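Local coordinates for protein uncharacterized esterase YxiM (Bacillus subtilis, PDB 2O14) that probably acts as an esterase of the GDSL (SGNH) hydrolase family, carrying a galactose-binding-like beta domain ahead of its hydrolase domain, at residues D283-S286 and E287-S291; D83-N86 and G87-V91; I152-L155 and S156-P159. All coordinates share one frame; numbering follows the deposited sequence.

Contact 1. Residues D283-S286 and E287-S291; sequences DFTS and EGIHS
Phe284 and His290 meet edge to face where residues 283-291 double back on themselves: the imidazole turns an edge toward the phenyl face, with ring planes at 89° and centroids 4.9 Å apart. The two side chains cross at about a right angle. His290 has CG anti to its backbone N (chi1 -172°), the torsion that brings the edge of the imidazole to the phenyl face. His290 CB lies over the same ring, 3.9 Å from the centroid of the Phe284 ring, a CH-pi contact. The carbonyl of Gly288 sits at the edge of the same phenyl ring, with O 3.5 Å from Phe284 CD1. The imidazole has a neighbour of its own: Asp283 CB packs over its face, a second CH-pi contact.

The backbone explains why these groups coincide. It forms an irregular hairpin-like loop of the SGNH hydrolase domain, between strand 271-275 and helix 298-307, closed by a type I beta turn from Thr285 to Gly288. Phe284 and His290 form a single beta bridge, flanked by Ser291 N to Asp283 O (2.8 Å) and Thr285 N to Ile289 O (2.9 Å). Gly288 N closes the turn on Thr285 O, 3.0 Å away, and Gly288 has a positive phi, a backbone shape that glycine takes up easily. Thr285 OG1, held between backbone N and carbonyl carbon (chi1 70°), looks into the turn and accepts weak bonds from Glu287 N and Ile289 N.

Polar ends are tied to the surrounding chain. His290 ND1 pairs with Ser320 OG and NE2 with Arg280 O, two bonds that fix the ring's rotation, while Asp283 OD2 takes Ser292 OG and a salt bridge from Arg295. Phe284 also packs on Phe323 of helix 315-326 and Pro328 of helix 328-332.

Contact 2. Residues D83-N86 and G87-V91; sequences DLPN and GLYEV
This is a local, largely buried contact in which Tyr89 folds back from the start of strand 87-95 onto the loop that leads into it, within the galactose-binding-like beta domain. The loop carries the chain from strand 80-83 of the five-stranded antiparallel sheet into the mixed sheet, where strand 87-95 runs between strands 120-127 and 146-156; Leu84 and Pro85 also touch Tyr16 of strand 15-20.

The polar part is one bond. Tyr89 OH donates to Pro85 O at 2.6 Å, and the phenol oxygen lies in the carbonyl plane, on a lone pair, with an angle of 135° at the acceptor. Pro85 O is also at the edge of the ring and in its plane, 3.1 Å from Tyr89 CE1. The hydroxyl thus grips a backbone carbonyl of the loop, and this bond helps hold the ring's orientation.

The apolar part lies over the ring. Leu84 CD1 sits above its centre, 4.0 Å from the centroid of the Tyr89 ring and only 8° off the normal, a CH-pi contact, while Leu84 CB comes 3.7 Å from Tyr89 CZ. With chi1 of -73°, Tyr89 has its CG anti to the carbonyl carbon, which swings the ring back along the chain toward Leu84 and Pro85. Replacing Tyr89 by an alanine would probably leave Pro85 O without its phenol donor and open a gap beneath the Leu84 methyl.

Gly87 makes the join between loop and strand. The backbone here takes a shape in which a CB would collide with Asn86 O, so only a glycine fits comfortably. Beside the hydrogen bond, the proline ring closes on the phenol oxygen as well, with Pro85 CD 3.3 Å from Tyr89 OH.

Contact 3. Residues I152-L155 and S156-P159; sequences IKKL and SDQP
Lys154 and Asp157 are joined by a salt bridge across the end of strand 146-156, at a classic beta bulge in the mixed sheet of the galactose-binding-like domain: Leu155 and Ser156 both face Leu88 of the neighbouring strand 87-95, and the chain then leaves toward the hydrolase domain.

The ionic interaction carries the contact. Lys154 NZ donates to Asp157 OD1 at 2.9 Å, approaching on the anti side of the carboxylate and 15° out of its plane. The two side chains cross at about a right angle. Lys154 has CG anti to the backbone N (chi1 -170°) and is extended to its end, a shape that carries the ammonium three residues along to the aspartate. The ammonium also has a weak hydrogen bond to the backbone carbonyl O of Asn86, and Asp157 OD1 a long, weak ion pair with Lys14.

Van der Waals contact accompanies the charges. The lysine chain runs beside the backbone of the bulge, with Lys154 CE 3.5 Å from Ser156 O. The approach of Lys154 CE to Asp157 OD1, 3.2 Å, is largely a consequence of the salt bridge made by the neighbouring NZ. On the way out the lysine chain also touches Tyr89 and Pro85.

Hydrogen bonding of another kind shapes the exit. Ser156 OG accepts from the backbone two residues on, an ST turn that bends the chain immediately after the strand. In that turn Gln158 N reaches Ser156 OG at 2.9 Å, with 158° at the hydrogen.

Contacts 2 and 3 belong together, their centres about 5 Å apart on the adjacent strands 87-95 and 146-156 of one sheet; Leu88 O probably accepts from Leu155 N, and Tyr89 CE2 packs 3.5 Å from Lys154 CB. Contact 2 is the buried partner, built on a phenol-to-carbonyl bond and a leucine over a ring, whereas contact 3 is a surface contact held by a salt bridge where its strand ends. Contact 1 lies on the opposite side of the chain's centre, its centre about 53 Å from that of contact 2, in the hydrolase domain. Also superficial, it combines backbone turn bonds with a T-shaped (edge-to-face) pair of rings that face helices instead of strands.

Contact 1. Residues D283-S286 and E287-S291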
ATOM      1  N   ASP A 283      27.416  -1.713  -2.423  1.00 28.17           N
ATOM      2  CA  ASP A 283      28.094  -1.120  -1.272  1.00 27.74           C
ATOM      3  C   ASP A 283      29.042  -2.122  -0.596  1.00 27.86           C
ATOM      4  O   ASP A 283      29.002  -2.320   0.621  1.00 25.23           O
ATOM      5  CB  ASP A 283      27.073  -0.604  -0.252  1.00 33.21           C
ATOM      6  CG  ASP A 283      26.254   0.567  -0.777  1.00 34.95           C
ATOM      7  OD1 ASP A 283      26.629   1.154  -1.818  1.00 33.38           O
ATOM      8  OD2 ASP A 283      25.237   0.906  -0.135  1.00 35.11           O
ATOM      9  N   PHE A 284      29.889  -2.750  -1.407  1.00 30.89           N
ATOM     10  CA  PHE A 284      30.872  -3.721  -0.934  1.00 32.10           C
ATOM     11  C   PHE A 284      32.253  -3.086  -0.940  1.00 33.70           C
ATOM     12  O   PHE A 284      32.600  -2.366  -1.878  1.00 34.98           O
ATOM     13  CB  PHE A 284      30.907  -4.939  -1.857  1.00 28.12           C
ATOM     14  CG  PHE A 284      29.850  -5.958  -1.566  1.00 27.81           C
ATOM     15  CD1 PHE A 284      30.017  -6.871  -0.529  1.00 24.82           C
ATOM     16  CD2 PHE A 284      28.691  -6.020  -2.338  1.00 27.07           C
ATOM     17  CE1 PHE A 284      29.048  -7.834  -0.265  1.00 25.90           C
ATOM     18  CE2 PHE A 284      27.710  -6.983  -2.081  1.00 25.55           C
ATOM     19  CZ  PHE A 284      27.892  -7.890  -1.043  1.00 26.61           C
ATOM     20  N   THR A 285      33.044  -3.362   0.095  1.00 32.85           N
ATOM     21  CA  THR A 285      34.400  -2.828   0.179  1.00 33.43           C
ATOM     22  C   THR A 285      35.340  -3.781  -0.559  1.00 34.04           C
ATOM     23  O   THR A 285      34.900  -4.782  -1.134  1.00 31.81           O
ATOM     24  CB  THR A 285      34.895  -2.725   1.639  1.00 33.88           C
ATOM     25  OG1 THR A 285      35.104  -4.044   2.163  1.00 31.79           O
ATOM     26  CG2 THR A 285      33.879  -1.986   2.506  1.00 32.46           C
ATOM     27  N   SER A 286      36.631  -3.469  -0.525  1.00 37.88           N
ATOM     28  CA  SER A 286      37.653  -4.288  -1.172  1.00 39.84           C
ATOM     29  C   SER A 286      37.684  -5.662  -0.516  1.00 39.23           C
ATOM     30  O   SER A 286      37.888  -6.683  -1.178  1.00 39.04           O
ATOM     31  CB  SER A 286      39.025  -3.631  -1.016  1.00 61.21           C
ATOM     32  OG  SER A 286      38.962  -2.249  -1.316  1.00 65.86           O
ATOM     33  N   GLU A 287      37.478  -5.671   0.797  1.00 35.79           N
ATOM     34  CA  GLU A 287      37.484  -6.903   1.575  1.00 35.27           C
ATOM     35  C   GLU A 287      36.194  -7.705   1.430  1.00 32.84           C
ATOM     36  O   GLU A 287      35.985  -8.680   2.150  1.00 32.08           O
ATOM     37  CB  GLU A 287      37.733  -6.579   3.051  1.00 56.01           C
ATOM     38  CG  GLU A 287      39.201  -6.354   3.417  1.00 61.94           C
ATOM     39  CD  GLU A 287      39.910  -5.373   2.497  1.00 64.73           C
ATOM     40  OE1 GLU A 287      40.245  -5.751   1.352  1.00 65.71           O
ATOM     41  OE2 GLU A 287      40.131  -4.218   2.918  1.00 68.09           O
ATOM     42  N   GLY A 288      35.331  -7.293   0.504  1.00 29.82           N
ATOM     43  CA  GLY A 288      34.082  -8.001   0.285  1.00 27.35           C
ATOM     44  C   GLY A 288      33.053  -7.863   1.393  1.00 25.46           C
ATOM     45  O   GLY A 288      32.197  -8.729   1.560  1.00 25.23           O
ATOM     46  N   ILE A 289      33.131  -6.781   2.161  1.00 24.32           N
ATOM     47  CA  ILE A 289      32.179  -6.557   3.245  1.00 24.64           C
ATOM     48  C   ILE A 289      31.169  -5.501   2.802  1.00 25.31           C
ATOM     49  O   ILE A 289      31.555  -4.410   2.366  1.00 23.55           O
ATOM     50  CB  ILE A 289      32.875  -6.047   4.527  1.00 28.09           C
ATOM     51  CG1 ILE A 289      34.014  -6.997   4.937  1.00 28.89           C
ATOM     52  CG2 ILE A 289      31.842  -5.898   5.642  1.00 28.15           C
ATOM     53  CD1 ILE A 289      33.593  -8.443   5.199  1.00 27.33           C
ATOM     54  N   HIS A 290      29.883  -5.822   2.916  1.00 24.21           N
ATOM     55  CA  HIS A 290      28.827  -4.894   2.522  1.00 24.45           C
ATOM     56  C   HIS A 290      28.490  -3.932   3.661  1.00 24.46           C
ATOM     57  O   HIS A 290      28.102  -4.357   4.746  1.00 24.15           O
ATOM     58  CB  HIS A 290      27.576  -5.671   2.106  1.00 33.47           C
ATOM     59  CG  HIS A 290      26.509  -4.814   1.498  1.00 36.56           C
ATOM     60  ND1 HIS A 290      25.803  -3.874   2.221  1.00 36.20           N
ATOM     61  CD2 HIS A 290      26.043  -4.739   0.229  1.00 36.35           C
ATOM     62  CE1 HIS A 290      24.951  -3.257   1.423  1.00 37.02           C
ATOM     63  NE2 HIS A 290      25.076  -3.763   0.210  1.00 37.46           N
ATOM     64  N   SER A 291      28.643  -2.634   3.405  1.00 30.53           N
ATOM     65  CA  SER A 291      28.367  -1.606   4.407  1.00 30.12           C
ATOM     66  C   SER A 291      27.618  -0.414   3.815  1.00 30.70           C
ATOM     67  O   SER A 291      27.965   0.070   2.740  1.00 29.76           O
ATOM     68  CB  SER A 291      29.677  -1.118   5.025  1.00 29.54           C
ATOM     69  OG  SER A 291      29.452   0.001   5.867  1.00 33.00           O
TER

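Contact 2. Residues D83-N86 and G87-V91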
ATOM      1  N   ASP A  83     -25.307   0.745  -0.616  1.00 25.27           N
ATOM      2  CA  ASP A  83     -25.822   0.653   0.741  1.00 27.67           C
ATOM      3  C   ASP A  83     -25.534  -0.749   1.263  1.00 27.41           C
ATOM      4  O   ASP A  83     -25.765  -1.737   0.563  1.00 29.17           O
ATOM      5  CB  ASP A  83     -27.327   0.931   0.758  1.00 22.46           C
ATOM      6  CG  ASP A  83     -27.662   2.320   0.261  1.00 23.08           C
ATOM      7  OD1 ASP A  83     -26.962   3.270   0.659  1.00 24.29           O
ATOM      8  OD2 ASP A  83     -28.626   2.467  -0.517  1.00 22.90           O
ATOM      9  N   LEU A  84     -25.027  -0.827   2.489  1.00 22.19           N
ATOM     10  CA  LEU A  84     -24.684  -2.107   3.106  1.00 21.37           C
ATOM     11  C   LEU A  84     -24.929  -2.102   4.610  1.00 20.48           C
ATOM     12  O   LEU A  84     -24.693  -1.096   5.281  1.00 19.37           O
ATOM     13  CB  LEU A  84     -23.199  -2.417   2.892  1.00 21.88           C
ATOM     14  CG  LEU A  84     -22.603  -2.434   1.483  1.00 22.77           C
ATOM     15  CD1 LEU A  84     -21.080  -2.503   1.578  1.00 20.58           C
ATOM     16  CD2 LEU A  84     -23.151  -3.618   0.708  1.00 22.09           C
ATOM     17  N   PRO A  85     -25.411  -3.227   5.161  1.00 23.00           N
ATOM     18  CA  PRO A  85     -25.635  -3.256   6.609  1.00 22.87           C
ATOM     19  C   PRO A  85     -24.266  -3.003   7.233  1.00 22.79           C
ATOM     20  O   PRO A  85     -23.252  -3.424   6.675  1.00 21.71           O
ATOM     21  CB  PRO A  85     -26.117  -4.683   6.855  1.00 26.75           C
ATOM     22  CG  PRO A  85     -26.837  -5.022   5.570  1.00 28.19           C
ATOM     23  CD  PRO A  85     -25.905  -4.458   4.516  1.00 25.67           C
ATOM     24  N   ASN A  86     -24.223  -2.319   8.370  1.00 23.02           N
ATOM     25  CA  ASN A  86     -22.945  -2.040   9.015  1.00 24.54           C
ATOM     26  C   ASN A  86     -22.183  -3.323   9.349  1.00 23.28           C
ATOM     27  O   ASN A  86     -22.781  -4.373   9.584  1.00 22.67           O
ATOM     28  CB  ASN A  86     -23.169  -1.212  10.283  1.00 29.09           C
ATOM     29  CG  ASN A  86     -23.520   0.232   9.978  1.00 31.53           C
ATOM     30  OD1 ASN A  86     -24.105   0.930  10.809  1.00 34.07           O
ATOM     31  ND2 ASN A  86     -23.154   0.693   8.786  1.00 28.51           N
ATOM     32  N   GLY A  87     -20.856  -3.221   9.363  1.00 24.58           N
ATOM     33  CA  GLY A  87     -20.008  -4.363   9.665  1.00 23.97           C
ATOM     34  C   GLY A  87     -18.664  -4.223   8.971  1.00 23.61           C
ATOM     35  O   GLY A  87     -18.354  -3.159   8.436  1.00 22.43           O
ATOM     36  N   LEU A  88     -17.862  -5.284   8.988  1.00 23.16           N
ATOM     37  CA  LEU A  88     -16.560  -5.267   8.327  1.00 23.25           C
ATOM     38  C   LEU A  88     -16.719  -5.986   6.992  1.00 24.56           C
ATOM     39  O   LEU A  88     -17.276  -7.085   6.937  1.00 26.30           O
ATOM     40  CB  LEU A  88     -15.515  -5.991   9.176  1.00 20.32           C
ATOM     41  CG  LEU A  88     -14.095  -5.944   8.598  1.00 20.92           C
ATOM     42  CD1 LEU A  88     -13.539  -4.530   8.754  1.00 18.55           C
ATOM     43  CD2 LEU A  88     -13.201  -6.949   9.318  1.00 20.57           C
ATOM     44  N   TYR A  89     -16.235  -5.372   5.917  1.00 18.86           N
ATOM     45  CA  TYR A  89     -16.360  -5.969   4.591  1.00 18.85           C
ATOM     46  C   TYR A  89     -15.039  -6.217   3.876  1.00 19.55           C
ATOM     47  O   TYR A  89     -14.037  -5.549   4.131  1.00 18.67           O
ATOM     48  CB  TYR A  89     -17.230  -5.091   3.684  1.00 17.64           C
ATOM     49  CG  TYR A  89     -18.702  -5.119   4.010  1.00 18.83           C
ATOM     50  CD1 TYR A  89     -19.221  -4.369   5.059  1.00 19.32           C
ATOM     51  CD2 TYR A  89     -19.575  -5.922   3.281  1.00 20.74           C
ATOM     52  CE1 TYR A  89     -20.580  -4.416   5.372  1.00 21.49           C
ATOM     53  CE2 TYR A  89     -20.931  -5.979   3.585  1.00 21.29           C
ATOM     54  CZ  TYR A  89     -21.428  -5.224   4.631  1.00 21.91           C
ATOM     55  OH  TYR A  89     -22.771  -5.271   4.935  1.00 22.81           O
ATOM     56  N   GLU A  90     -15.054  -7.196   2.981  1.00 18.34           N
ATOM     57  CA  GLU A  90     -13.889  -7.513   2.180  1.00 19.88           C
ATOM     58  C   GLU A  90     -14.238  -6.985   0.803  1.00 20.26           C
ATOM     59  O   GLU A  90     -15.303  -7.297   0.272  1.00 20.14           O
ATOM     60  CB  GLU A  90     -13.665  -9.022   2.097  1.00 26.57           C
ATOM     61  CG  GLU A  90     -12.507  -9.407   1.174  1.00 29.42           C
ATOM     62  CD  GLU A  90     -12.364 -10.910   0.998  1.00 32.84           C
ATOM     63  OE1 GLU A  90     -13.156 -11.510   0.231  1.00 32.77           O
ATOM     64  OE2 GLU A  90     -11.458 -11.491   1.633  1.00 34.02           O
ATOM     65  N   VAL A  91     -13.356  -6.175   0.231  1.00 21.28           N
ATOM     66  CA  VAL A  91     -13.599  -5.621  -1.087  1.00 21.34           C
ATOM     67  C   VAL A  91     -12.523  -6.049  -2.080  1.00 22.02           C
ATOM     68  O   VAL A  91     -11.343  -5.735  -1.912  1.00 22.60           O
ATOM     69  CB  VAL A  91     -13.642  -4.081  -1.048  1.00 22.09           C
ATOM     70  CG1 VAL A  91     -13.926  -3.533  -2.446  1.00 23.08           C
ATOM     71  CG2 VAL A  91     -14.703  -3.617  -0.077  1.00 21.24           C
TER

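Contact 3. Residues I152-L155 and S156-P159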
ATOM      1  N   ILE A 152     -17.899  -7.501  -3.130  1.00 22.00           N
ATOM      2  CA  ILE A 152     -17.982  -7.059  -1.748  1.00 21.38           C
ATOM      3  C   ILE A 152     -18.586  -8.163  -0.880  1.00 23.16           C
ATOM      4  O   ILE A 152     -19.726  -8.579  -1.088  1.00 23.93           O
ATOM      5  CB  ILE A 152     -18.830  -5.778  -1.673  1.00 21.51           C
ATOM      6  CG1 ILE A 152     -18.201  -4.714  -2.584  1.00 18.54           C
ATOM      7  CG2 ILE A 152     -18.930  -5.286  -0.237  1.00 20.16           C
ATOM      8  CD1 ILE A 152     -19.093  -3.525  -2.862  1.00 19.10           C
ATOM      9  N   LYS A 153     -17.811  -8.637   0.090  1.00 23.97           N
ATOM     10  CA  LYS A 153     -18.262  -9.707   0.969  1.00 24.12           C
ATOM     11  C   LYS A 153     -18.179  -9.306   2.438  1.00 22.84           C
ATOM     12  O   LYS A 153     -17.168  -8.767   2.891  1.00 19.64           O
ATOM     13  CB  LYS A 153     -17.411 -10.957   0.725  1.00 31.86           C
ATOM     14  CG  LYS A 153     -18.002 -12.222   1.317  1.00 36.46           C
ATOM     15  CD  LYS A 153     -17.111 -13.435   1.095  1.00 37.37           C
ATOM     16  CE  LYS A 153     -15.868 -13.381   1.966  1.00 39.82           C
ATOM     17  NZ  LYS A 153     -15.118 -14.670   1.918  1.00 43.48           N
ATOM     18  N   LYS A 154     -19.243  -9.578   3.185  1.00 21.96           N
ATOM     19  CA  LYS A 154     -19.280  -9.235   4.599  1.00 22.38           C
ATOM     20  C   LYS A 154     -18.480 -10.247   5.420  1.00 22.50           C
ATOM     21  O   LYS A 154     -18.682 -11.452   5.300  1.00 22.21           O
ATOM     22  CB  LYS A 154     -20.728  -9.178   5.091  1.00 25.91           C
ATOM     23  CG  LYS A 154     -20.878  -8.595   6.488  1.00 27.92           C
ATOM     24  CD  LYS A 154     -22.333  -8.329   6.854  1.00 28.09           C
ATOM     25  CE  LYS A 154     -22.413  -7.656   8.218  1.00 33.37           C
ATOM     26  NZ  LYS A 154     -23.801  -7.298   8.632  1.00 33.84           N
ATOM     27  N   LEU A 155     -17.573  -9.749   6.255  1.00 24.32           N
ATOM     28  CA  LEU A 155     -16.733 -10.606   7.086  1.00 25.45           C
ATOM     29  C   LEU A 155     -17.215 -10.720   8.526  1.00 26.47           C
ATOM     30  O   LEU A 155     -17.052 -11.761   9.160  1.00 26.48           O
ATOM     31  CB  LEU A 155     -15.293 -10.081   7.092  1.00 26.47           C
ATOM     32  CG  LEU A 155     -14.561 -10.049   5.746  1.00 27.75           C
ATOM     33  CD1 LEU A 155     -13.249  -9.291   5.897  1.00 25.48           C
ATOM     34  CD2 LEU A 155     -14.312 -11.473   5.261  1.00 25.29           C
ATOM     35  N   SER A 156     -17.804  -9.650   9.047  1.00 26.68           N
ATOM     36  CA  SER A 156     -18.272  -9.656  10.429  1.00 25.31           C
ATOM     37  C   SER A 156     -19.352  -8.613  10.657  1.00 25.78           C
ATOM     38  O   SER A 156     -19.415  -7.623   9.931  1.00 24.78           O
ATOM     39  CB  SER A 156     -17.096  -9.374  11.363  1.00 22.96           C
ATOM     40  OG  SER A 156     -17.543  -9.053  12.669  1.00 23.96           O
ATOM     41  N   ASP A 157     -20.200  -8.839  11.660  1.00 23.33           N
ATOM     42  CA  ASP A 157     -21.259  -7.888  11.987  1.00 24.27           C
ATOM     43  C   ASP A 157     -20.674  -6.764  12.824  1.00 23.02           C
ATOM     44  O   ASP A 157     -21.325  -5.742  13.055  1.00 23.01           O
ATOM     45  CB  ASP A 157     -22.392  -8.556  12.775  1.00 34.42           C
ATOM     46  CG  ASP A 157     -23.167  -9.566  11.950  1.00 38.26           C
ATOM     47  OD1 ASP A 157     -23.382  -9.314  10.743  1.00 38.34           O
ATOM     48  OD2 ASP A 157     -23.575 -10.603  12.517  1.00 40.52           O
ATOM     49  N   GLN A 158     -19.451  -6.973  13.299  1.00 20.73           N
ATOM     50  CA  GLN A 158     -18.761  -5.973  14.101  1.00 22.66           C
ATOM     51  C   GLN A 158     -18.036  -5.044  13.141  1.00 22.84           C
ATOM     52  O   GLN A 158     -17.105  -5.458  12.449  1.00 22.45           O
ATOM     53  CB  GLN A 158     -17.736  -6.630  15.023  1.00 33.32           C
ATOM     54  CG  GLN A 158     -18.318  -7.534  16.087  1.00 38.63           C
ATOM     55  CD  GLN A 158     -19.257  -6.805  17.016  1.00 40.79           C
ATOM     56  OE1 GLN A 158     -19.005  -5.661  17.407  1.00 41.78           O
ATOM     57  NE2 GLN A 158     -20.349  -7.466  17.390  1.00 44.48           N
ATOM     58  N   PRO A 159     -18.449  -3.772  13.082  1.00 28.49           N
ATOM     59  CA  PRO A 159     -17.781  -2.842  12.169  1.00 28.28           C
ATOM     60  C   PRO A 159     -16.443  -2.356  12.715  1.00 28.31           C
ATOM     61  O   PRO A 159     -16.245  -1.161  12.926  1.00 28.96           O
ATOM     62  CB  PRO A 159     -18.803  -1.721  12.022  1.00 28.24           C
ATOM     63  CG  PRO A 159     -19.394  -1.654  13.391  1.00 29.96           C
ATOM     64  CD  PRO A 159     -19.582  -3.123  13.766  1.00 28.76           C
TER